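Local coordinates for dinitrogenase iron-molybdenum cofactor biosynthesis domain-containing protein (Pyrococcus horikoshii, PDB 2YX6), which is of uncertain function but binds ADP and belongs to the dinitrogenase iron-molybdenum cofactor family, whose members are associated with cofactor biosynthesis, at residues A[7-10]-A[14-17]; A[66-71]-A[100-105]; A[19-24]-A[78-83]. All blocks are in the same frame, centred on the assembly; numbering follows the deposited sequence.

Contact 1 of 3, residues A[7-10]-A[14-17]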
loop_
_atom_site.group_PDB
_atom_site.type_symbol
_atom_site.label_atom_id
_atom_site.label_comp_id
_atom_site.label_asym_id
_atom_site.label_seq_id
_atom_site.Cartn_x
_atom_site.Cartn_y
_atom_site.Cartn_z
ATOM N N ALA A 7 10.408 10.254 9.382
ATOM C CA ALA A 7 10.299 10.931 10.668
ATOM C C ALA A 7 10.885 12.310 10.570
ATOM O O ALA A 7 11.862 12.521 9.843
ATOM C CB ALA A 7 11.025 10.156 11.745
ATOM N N GLU A 8 10.316 13.228 11.346
ATOM C CA GLU A 8 10.769 14.603 11.388
ATOM C C GLU A 8 12.051 14.779 12.262
ATOM O O GLU A 8 12.872 15.675 12.049
ATOM C CB GLU A 8 9.609 15.463 11.895
ATOM C CG GLU A 8 9.929 16.938 12.052
ATOM C CD GLU A 8 8.845 17.695 12.825
ATOM O OE1 GLU A 8 7.637 17.466 12.571
ATOM O OE2 GLU A 8 9.207 18.519 13.706
ATOM N N ASP A 9 12.217 13.896 13.231
ATOM C CA ASP A 9 13.221 13.977 14.274
ATOM C C ASP A 9 13.814 12.599 14.344
ATOM O O ASP A 9 13.262 11.673 13.760
ATOM C CB ASP A 9 12.501 14.211 15.616
ATOM C CG ASP A 9 11.884 15.576 15.722
ATOM O OD1 ASP A 9 12.278 16.499 14.960
ATOM O OD2 ASP A 9 10.989 15.749 16.588
ATOM N N ASP A 10 14.872 12.416 15.121
ATOM C CA ASP A 10 15.308 11.048 15.443
ATOM C C ASP A 10 14.616 10.470 16.667
ATOM O O ASP A 10 15.127 9.553 17.293
ATOM C CB ASP A 10 16.825 10.957 15.637
ATOM C CG ASP A 10 17.373 12.011 16.609
ATOM O OD1 ASP A 10 16.726 13.095 16.783
ATOM O OD2 ASP A 10 18.479 11.740 17.186
ATOM N N LYS A 14 8.064 8.335 18.832
ATOM C CA LYS A 14 7.637 9.592 19.427
ATOM C C LYS A 14 7.815 10.811 18.494
ATOM O O LYS A 14 7.440 11.958 18.882
ATOM C CB LYS A 14 8.301 9.846 20.760
ATOM C CG LYS A 14 8.010 8.775 21.815
ATOM C CD LYS A 14 8.714 9.137 23.110
ATOM C CE LYS A 14 8.493 8.221 24.277
ATOM N NZ LYS A 14 9.206 8.860 25.477
ATOM N N SER A 15 8.341 10.578 17.281
ATOM C CA SER A 15 8.505 11.678 16.333
ATOM C C SER A 15 7.228 11.853 15.537
ATOM O O SER A 15 6.347 11.037 15.605
ATOM C CB SER A 15 9.681 11.431 15.368
ATOM O OG SER A 15 9.767 12.518 14.429
ATOM N N ASN A 16 7.106 12.927 14.788
ATOM C CA ASN A 16 5.943 13.073 13.905
ATOM C C ASN A 16 6.331 12.593 12.503
ATOM O O ASN A 16 7.501 12.583 12.154
ATOM C CB ASN A 16 5.512 14.542 13.814
ATOM C CG ASN A 16 5.004 15.126 15.159
ATOM O OD1 ASN A 16 4.105 14.581 15.815
ATOM N ND2 ASN A 16 5.567 16.278 15.539
ATOM N N VAL A 17 5.344 12.235 11.697
ATOM C CA VAL A 17 5.561 11.977 10.293
ATOM C C VAL A 17 6.130 13.249 9.707
ATOM O O VAL A 17 5.576 14.299 9.901
ATOM C CB VAL A 17 4.214 11.538 9.575
ATOM C CG1 VAL A 17 4.399 11.337 8.032
ATOM C CG2 VAL A 17 3.609 10.268 10.270
#

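Contact 2 of 3, residues A[66-71]-A[100-105]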
loop_
_atom_site.group_PDB
_atom_site.type_symbol
_atom_site.label_atom_id
_atom_site.label_comp_id
_atom_site.label_asym_id
_atom_site.label_seq_id
_atom_site.Cartn_x
_atom_site.Cartn_y
_atom_site.Cartn_z
ATOM N N ILE A 66 5.202 -1.457 2.910
ATOM C CA ILE A 66 4.266 -0.331 2.937
ATOM C C ILE A 66 4.964 0.918 3.469
ATOM O O ILE A 66 5.753 0.858 4.367
ATOM C CB ILE A 66 3.018 -0.634 3.821
ATOM C CG1 ILE A 66 2.286 -1.842 3.253
ATOM C CG2 ILE A 66 2.092 0.620 3.904
ATOM C CD1 ILE A 66 0.897 -2.053 3.825
ATOM N N VAL A 67 4.662 2.058 2.878
ATOM C CA VAL A 67 5.195 3.346 3.332
ATOM C C VAL A 67 4.017 4.248 3.692
ATOM O O VAL A 67 3.093 4.425 2.864
ATOM C CB VAL A 67 6.021 3.990 2.203
ATOM C CG1 VAL A 67 6.437 5.406 2.577
ATOM C CG2 VAL A 67 7.206 3.101 1.838
ATOM N N LEU A 68 4.051 4.818 4.893
ATOM C CA LEU A 68 3.068 5.797 5.287
ATOM C C LEU A 68 3.679 7.160 5.236
ATOM O O LEU A 68 4.608 7.411 5.969
ATOM C CB LEU A 68 2.578 5.564 6.732
ATOM C CG LEU A 68 2.053 4.111 6.957
ATOM C CD1 LEU A 68 1.649 3.950 8.405
ATOM C CD2 LEU A 68 0.839 3.786 5.990
ATOM N N THR A 69 3.119 8.060 4.423
ATOM C CA THR A 69 3.673 9.408 4.361
ATOM C C THR A 69 2.587 10.470 4.407
ATOM O O THR A 69 1.407 10.169 4.251
ATOM C CB THR A 69 4.411 9.652 3.026
ATOM O OG1 THR A 69 3.433 9.633 2.002
ATOM C CG2 THR A 69 5.472 8.626 2.723
ATOM N N TYR A 70 3.021 11.714 4.643
ATOM C CA TYR A 70 2.176 12.885 4.490
ATOM C C TYR A 70 2.216 13.247 2.997
ATOM O O TYR A 70 1.414 12.765 2.202
ATOM C CB TYR A 70 2.674 14.032 5.383
ATOM C CG TYR A 70 1.723 15.233 5.315
ATOM C CD1 TYR A 70 2.109 16.423 4.717
ATOM C CD2 TYR A 70 0.424 15.137 5.810
ATOM C CE1 TYR A 70 1.202 17.514 4.598
ATOM C CE2 TYR A 70 -0.473 16.211 5.733
ATOM C CZ TYR A 70 -0.063 17.429 5.132
ATOM O OH TYR A 70 -0.970 18.521 5.049
ATOM N N GLY A 71 3.227 14.014 2.621
ATOM C CA GLY A 71 3.438 14.399 1.234
ATOM C C GLY A 71 4.586 13.619 0.585
ATOM O O GLY A 71 5.586 13.282 1.212
ATOM N N LYS A 100 -0.901 2.704 15.713
ATOM C CA LYS A 100 -2.109 2.217 16.385
ATOM C C LYS A 100 -3.337 2.406 15.485
ATOM O O LYS A 100 -4.122 1.488 15.340
ATOM C CB LYS A 100 -2.310 2.939 17.741
ATOM C CG LYS A 100 -3.451 2.319 18.603
ATOM C CD LYS A 100 -3.815 3.227 19.783
ATOM C CE LYS A 100 -5.010 2.706 20.629
ATOM N NZ LYS A 100 -4.822 1.290 21.077
ATOM N N ALA A 101 -3.462 3.564 14.843
ATOM C CA ALA A 101 -4.552 3.815 13.898
ATOM C C ALA A 101 -4.479 2.833 12.745
ATOM O O ALA A 101 -5.478 2.200 12.400
ATOM C CB ALA A 101 -4.583 5.273 13.381
ATOM N N PHE A 102 -3.293 2.692 12.168
ATOM C CA PHE A 102 -3.081 1.809 11.037
ATOM C C PHE A 102 -3.543 0.336 11.319
ATOM O O PHE A 102 -4.343 -0.269 10.582
ATOM C CB PHE A 102 -1.594 1.908 10.619
ATOM C CG PHE A 102 -1.278 1.122 9.376
ATOM C CD1 PHE A 102 -1.610 1.633 8.114
ATOM C CD2 PHE A 102 -0.712 -0.168 9.474
ATOM C CE1 PHE A 102 -1.355 0.859 6.942
ATOM C CE2 PHE A 102 -0.467 -0.921 8.338
ATOM C CZ PHE A 102 -0.791 -0.410 7.074
ATOM N N ILE A 103 -3.050 -0.228 12.403
ATOM C CA ILE A 103 -3.447 -1.581 12.867
ATOM C C ILE A 103 -4.978 -1.763 13.032
ATOM O O ILE A 103 -5.512 -2.824 12.694
ATOM C CB ILE A 103 -2.770 -1.867 14.210
ATOM C CG1 ILE A 103 -1.273 -1.875 14.001
ATOM C CG2 ILE A 103 -3.255 -3.216 14.808
ATOM C CD1 ILE A 103 -0.440 -1.863 15.332
ATOM N N GLY A 104 -5.666 -0.728 13.528
ATOM C CA GLY A 104 -7.130 -0.739 13.694
ATOM C C GLY A 104 -8.036 -0.236 12.587
ATOM O O GLY A 104 -9.221 0.045 12.843
ATOM N N GLY A 105 -7.525 -0.093 11.354
ATOM C CA GLY A 105 -8.401 0.316 10.236
ATOM C C GLY A 105 -9.020 1.698 10.301
ATOM O O GLY A 105 -9.923 2.001 9.492
#

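Contact 3 of 3, residues A[19-24]-A[78-83]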
loop_
_atom_site.group_PDB
_atom_site.type_symbol
_atom_site.label_atom_id
_atom_site.label_comp_id
_atom_site.label_asym_id
_atom_site.label_seq_id
_atom_site.Cartn_x
_atom_site.Cartn_y
_atom_site.Cartn_z
ATOM N N LYS A 19 6.646 16.007 7.132
ATOM C CA LYS A 19 5.724 16.473 6.114
ATOM C C LYS A 19 6.263 16.318 4.673
ATOM O O LYS A 19 5.471 16.236 3.741
ATOM C CB LYS A 19 5.198 17.901 6.431
ATOM C CG LYS A 19 4.257 17.923 7.727
ATOM C CD LYS A 19 3.371 19.199 7.828
ATOM C CE LYS A 19 2.227 18.960 8.784
ATOM N NZ LYS A 19 2.000 17.469 8.844
ATOM N N HIS A 20 7.585 16.239 4.488
ATOM C CA HIS A 20 8.136 16.026 3.131
ATOM C C HIS A 20 8.981 14.764 3.028
ATOM O O HIS A 20 10.114 14.748 3.475
ATOM C CB HIS A 20 8.978 17.227 2.641
ATOM C CG HIS A 20 8.182 18.487 2.436
ATOM N ND1 HIS A 20 7.268 18.632 1.414
ATOM C CD2 HIS A 20 8.194 19.672 3.102
ATOM C CE1 HIS A 20 6.736 19.844 1.468
ATOM N NE2 HIS A 20 7.272 20.489 2.491
ATOM N N PHE A 21 8.436 13.733 2.393
ATOM C CA PHE A 21 9.196 12.533 2.128
ATOM C C PHE A 21 10.375 12.954 1.228
ATOM O O PHE A 21 10.296 13.874 0.399
ATOM C CB PHE A 21 8.336 11.450 1.458
ATOM C CG PHE A 21 9.122 10.271 1.013
ATOM C CD1 PHE A 21 9.783 10.282 -0.218
ATOM C CD2 PHE A 21 9.258 9.161 1.851
ATOM C CE1 PHE A 21 10.581 9.224 -0.619
ATOM C CE2 PHE A 21 10.052 8.084 1.466
ATOM C CZ PHE A 21 10.713 8.109 0.249
ATOM N N GLY A 22 11.498 12.328 1.371
ATOM C CA GLY A 22 12.502 12.682 0.341
ATOM C C GLY A 22 13.473 13.662 0.939
ATOM O O GLY A 22 14.660 13.400 0.951
ATOM N N ARG A 23 12.982 14.748 1.526
ATOM C CA ARG A 23 13.902 15.589 2.286
ATOM C C ARG A 23 14.075 15.127 3.738
ATOM O O ARG A 23 14.955 15.575 4.438
ATOM C CB ARG A 23 13.506 17.058 2.175
ATOM C CG ARG A 23 13.917 17.677 0.818
ATOM C CD ARG A 23 13.275 17.007 -0.455
ATOM N NE ARG A 23 11.812 17.160 -0.589
ATOM C CZ ARG A 23 11.116 16.813 -1.678
ATOM N NH1 ARG A 23 9.800 16.996 -1.698
ATOM N NH2 ARG A 23 11.736 16.280 -2.738
ATOM N N SER A 24 13.272 14.166 4.169
ATOM C CA SER A 24 13.388 13.623 5.517
ATOM C C SER A 24 14.719 12.829 5.754
ATOM O O SER A 24 15.287 12.203 4.846
ATOM C CB SER A 24 12.183 12.752 5.800
ATOM O OG SER A 24 12.545 11.471 5.373
ATOM N N GLU A 78 5.233 6.339 -7.853
ATOM C CA GLU A 78 5.304 5.386 -8.980
ATOM C C GLU A 78 6.550 4.461 -8.897
ATOM O O GLU A 78 6.482 3.237 -9.134
ATOM C CB GLU A 78 5.302 6.156 -10.300
ATOM C CG GLU A 78 3.952 6.727 -10.620
ATOM C CD GLU A 78 4.028 7.733 -11.752
ATOM O OE1 GLU A 78 5.132 8.182 -12.083
ATOM O OE2 GLU A 78 2.983 8.063 -12.319
ATOM N N TYR A 79 7.663 5.052 -8.499
ATOM C CA TYR A 79 8.901 4.319 -8.335
ATOM C C TYR A 79 8.724 3.231 -7.225
ATOM O O TYR A 79 9.132 2.099 -7.405
ATOM C CB TYR A 79 10.057 5.292 -8.055
ATOM C CG TYR A 79 11.412 4.720 -8.363
ATOM C CD1 TYR A 79 12.210 5.281 -9.346
ATOM C CD2 TYR A 79 11.894 3.600 -7.685
ATOM C CE1 TYR A 79 13.480 4.745 -9.658
ATOM C CE2 TYR A 79 13.158 3.062 -7.954
ATOM C CZ TYR A 79 13.942 3.636 -8.956
ATOM O OH TYR A 79 15.198 3.112 -9.241
ATOM N N PHE A 80 8.013 3.576 -6.147
ATOM C CA PHE A 80 7.715 2.659 -5.052
ATOM C C PHE A 80 6.872 1.506 -5.572
ATOM O O PHE A 80 7.158 0.314 -5.330
ATOM C CB PHE A 80 6.996 3.370 -3.896
ATOM C CG PHE A 80 7.915 3.946 -2.822
ATOM C CD1 PHE A 80 7.936 5.314 -2.563
ATOM C CD2 PHE A 80 8.747 3.137 -2.086
ATOM C CE1 PHE A 80 8.759 5.841 -1.599
ATOM C CE2 PHE A 80 9.579 3.639 -1.097
ATOM C CZ PHE A 80 9.611 4.980 -0.849
ATOM N N ASN A 81 5.844 1.866 -6.326
ATOM C CA ASN A 81 4.935 0.942 -6.886
ATOM C C ASN A 81 5.623 -0.038 -7.841
ATOM O O ASN A 81 5.312 -1.235 -7.845
ATOM C CB ASN A 81 3.833 1.749 -7.583
ATOM C CG ASN A 81 2.795 2.319 -6.591
ATOM O OD1 ASN A 81 2.882 2.136 -5.358
ATOM N ND2 ASN A 81 1.836 3.044 -7.141
ATOM N N SER A 82 6.615 0.441 -8.581
ATOM C CA SER A 82 7.321 -0.403 -9.522
ATOM C C SER A 82 8.133 -1.443 -8.739
ATOM O O SER A 82 8.431 -2.518 -9.271
ATOM C CB SER A 82 8.206 0.434 -10.441
ATOM O OG SER A 82 9.395 0.815 -9.743
ATOM N N LEU A 83 8.476 -1.133 -7.495
ATOM C CA LEU A 83 9.231 -2.026 -6.597
ATOM C C LEU A 83 8.293 -2.850 -5.701
ATOM O O LEU A 83 8.713 -3.517 -4.717
ATOM C CB LEU A 83 10.133 -1.163 -5.747
ATOM C CG LEU A 83 11.272 -0.416 -6.482
ATOM C CD1 LEU A 83 12.107 0.220 -5.387
ATOM C CD2 LEU A 83 12.150 -1.328 -7.392
#

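Contact 1 of 3, residues A[7-10]-A[14-17]
Ser15 reaches across to the backbone of Glu8 and Asp9, and its hydroxyl sits at the centre of a small polar network. With OG anti to the serine's own backbone N (chi1 178°), the oxygen lies between the two segments and works both ways. It accepts the amide of Asp9 in a bent bond, Asp9 N 3.1 Å from Ser15 OG with 135° at the hydrogen. As a donor it turns back along its own segment, where Ser15 OG lies 3.2 Å from Asn16 O.

That carbonyl also takes the amide of Glu8. Glu8 N stands 3.0 Å from Asn16 O and comes in nearly along the line of the C=O bond, whereas the serine hydroxyl lies well off that line, to the side of the carbonyl (118° at the oxygen); two donors thus grip one oxygen. A weaker CA-H...O contact, with Ala7 CA 3.6 Å from Asn16 O, adds to them. Further backbone bonds pair Ala7 with Tyr26, Ser15 with Ile95 and Val17 with Gly93.

The side chains of Glu8 and Asn16 run side by side on the more exposed flank, Glu8 OE1 3.8 Å from Asn16 ND2, a loose polar contact. The methyl of buried Ala7 packs against the Ser15 side chain, while Val17 turns its side chain to Ile95 and Val98 of helix 95-103.

Ala7 and Val17 form a single beta bridge, from which an irregular loop, held by the Ser15 hydroxyl, leaves the first strand of a mixed sheet whose strand order, 3-2-1-4-5, is consistent with the ribonuclease H-like fold of the NifX/NafY family.

Contact 2 of 3, residues A[66-71]-A[100-105]
Phe102 drops from helix 95-103 onto the side chains of Leu68 and Ile66, which rise from one side of strand 66-68. Starting at CB, a chi1 of -175° swings the ring away from the amide nitrogen, and this carries it off the helix toward the sheet. CG is the first ring atom to feel the strand, with Phe102 CG 4.2 Å from Leu68 CD1. One step out, Phe102 CD1 lies in the fork of the leucine, 4.0 Å from Leu68 CD1 and 3.9 Å from Leu68 CD2. Phe102 CE1 then moves over to the second methyl alone, 3.8 Å from Leu68 CD2, which approaches the ring obliquely.

At the tip the partner changes: Phe102 CZ is 4.0 Å from Ile66 CD1, and that methyl lies at the edge of the ring, near its plane. The CG-CD1-CE1-CZ side of the ring is therefore followed by two residues that alternate with Val67 along the strand. This is the helix-on-sheet packing of an alpha/beta fold, in which strand 66-68 runs between strands 2-7 and 86-88, parallel to both, and helix 95-103 packs on one face of the sheet.

Phe102 is also touched by Leu107 of the same chain and by Gly84 of the second subunit. Just beyond the ring-bearing turn the helix stops in a Schellman motif: Gly105, with a positive phi of 65°, is the C-prime residue, Lys106 N bonds back to Ala101 O, and Gly105 N bonds back to Phe102 O at 3.3 Å.

Contact 3 of 3, residues A[19-24]-A[78-83]
Phe21 and Phe80 approach from opposite directions, the Phe21 corner CZ against the rim of the Phe80 ring, and this aromatic pair makes up the whole contact between loop 19-24 and helix 74-82. The ring centroids are 5.4 Å apart and the planes stand at 71°. Phe21 CZ lies in the plane of the Phe80 ring, at its edge, and comes up against one bond of it: it is 3.5 Å from Phe80 CZ and equally 3.5 Å from Phe80 CE1. Relative to the Phe21 ring the approach is oblique. On Phe21 the CA-CB bond is turned (chi1 173°) to put the phenyl opposite the amide nitrogen, which sends it inward from the loop to reach the helix.

Further packing surrounds the pair. Leu55 covers part of Phe21 and Ile59 part of Phe80, both from helix 54-61, while Phe80 also rests on Ile72 and Ile85, and Phe27 meets the Phe21 ring at a steep angle. Helix 74-82 is the connection of a beta-alpha-beta crossover from strand 66-68 to strand 86-88, and Phe80 is one of its inward-facing residues. The next residue, Asn81, packs on Val88 of the second subunit and is known to contact ADP in this protein, as is Val87, close to the Phe80 side chain; the aromatic pair thus lies beside residues of the nucleotide site.

Hydrogen bonds lie within the helical segment: Ser82 OG donates to Tyr79 O at 2.7 Å, and Leu83 N reaches Phe80 O at 2.9 Å as the last turn closes.

Charged groups act in the loop. The guanidinium of Arg23 presents one face to Phe21 O, which stands 3.6 Å above its plane, and Lys19 makes a cation-pi contact with the Tyr70 ring.

In the fold
From the N terminus, strand 2-7 runs into contact 1, which closes a short local loop before the other two contacts open, and the chain passes on through 19-24 to strand 26-33. Contacts 2 and 3 span much longer loops and cross: 19-24 comes first, then 66-71, 78-83 and 100-105. Contact 3 ties the loop after the first strand to helix 74-82; contact 2 ties strand 66-68 to the last helix, 95-103. They meet through a probable hydrogen bond between Phe21 N and Gly71 O and through Val67 on Phe80. Contact 1 touches contact 2 where Val17 packs on the Thr69-Tyr70 backbone, and contact 3 where Ala7 meets Ser24. Contacts 2 and 3 reach the second subunit.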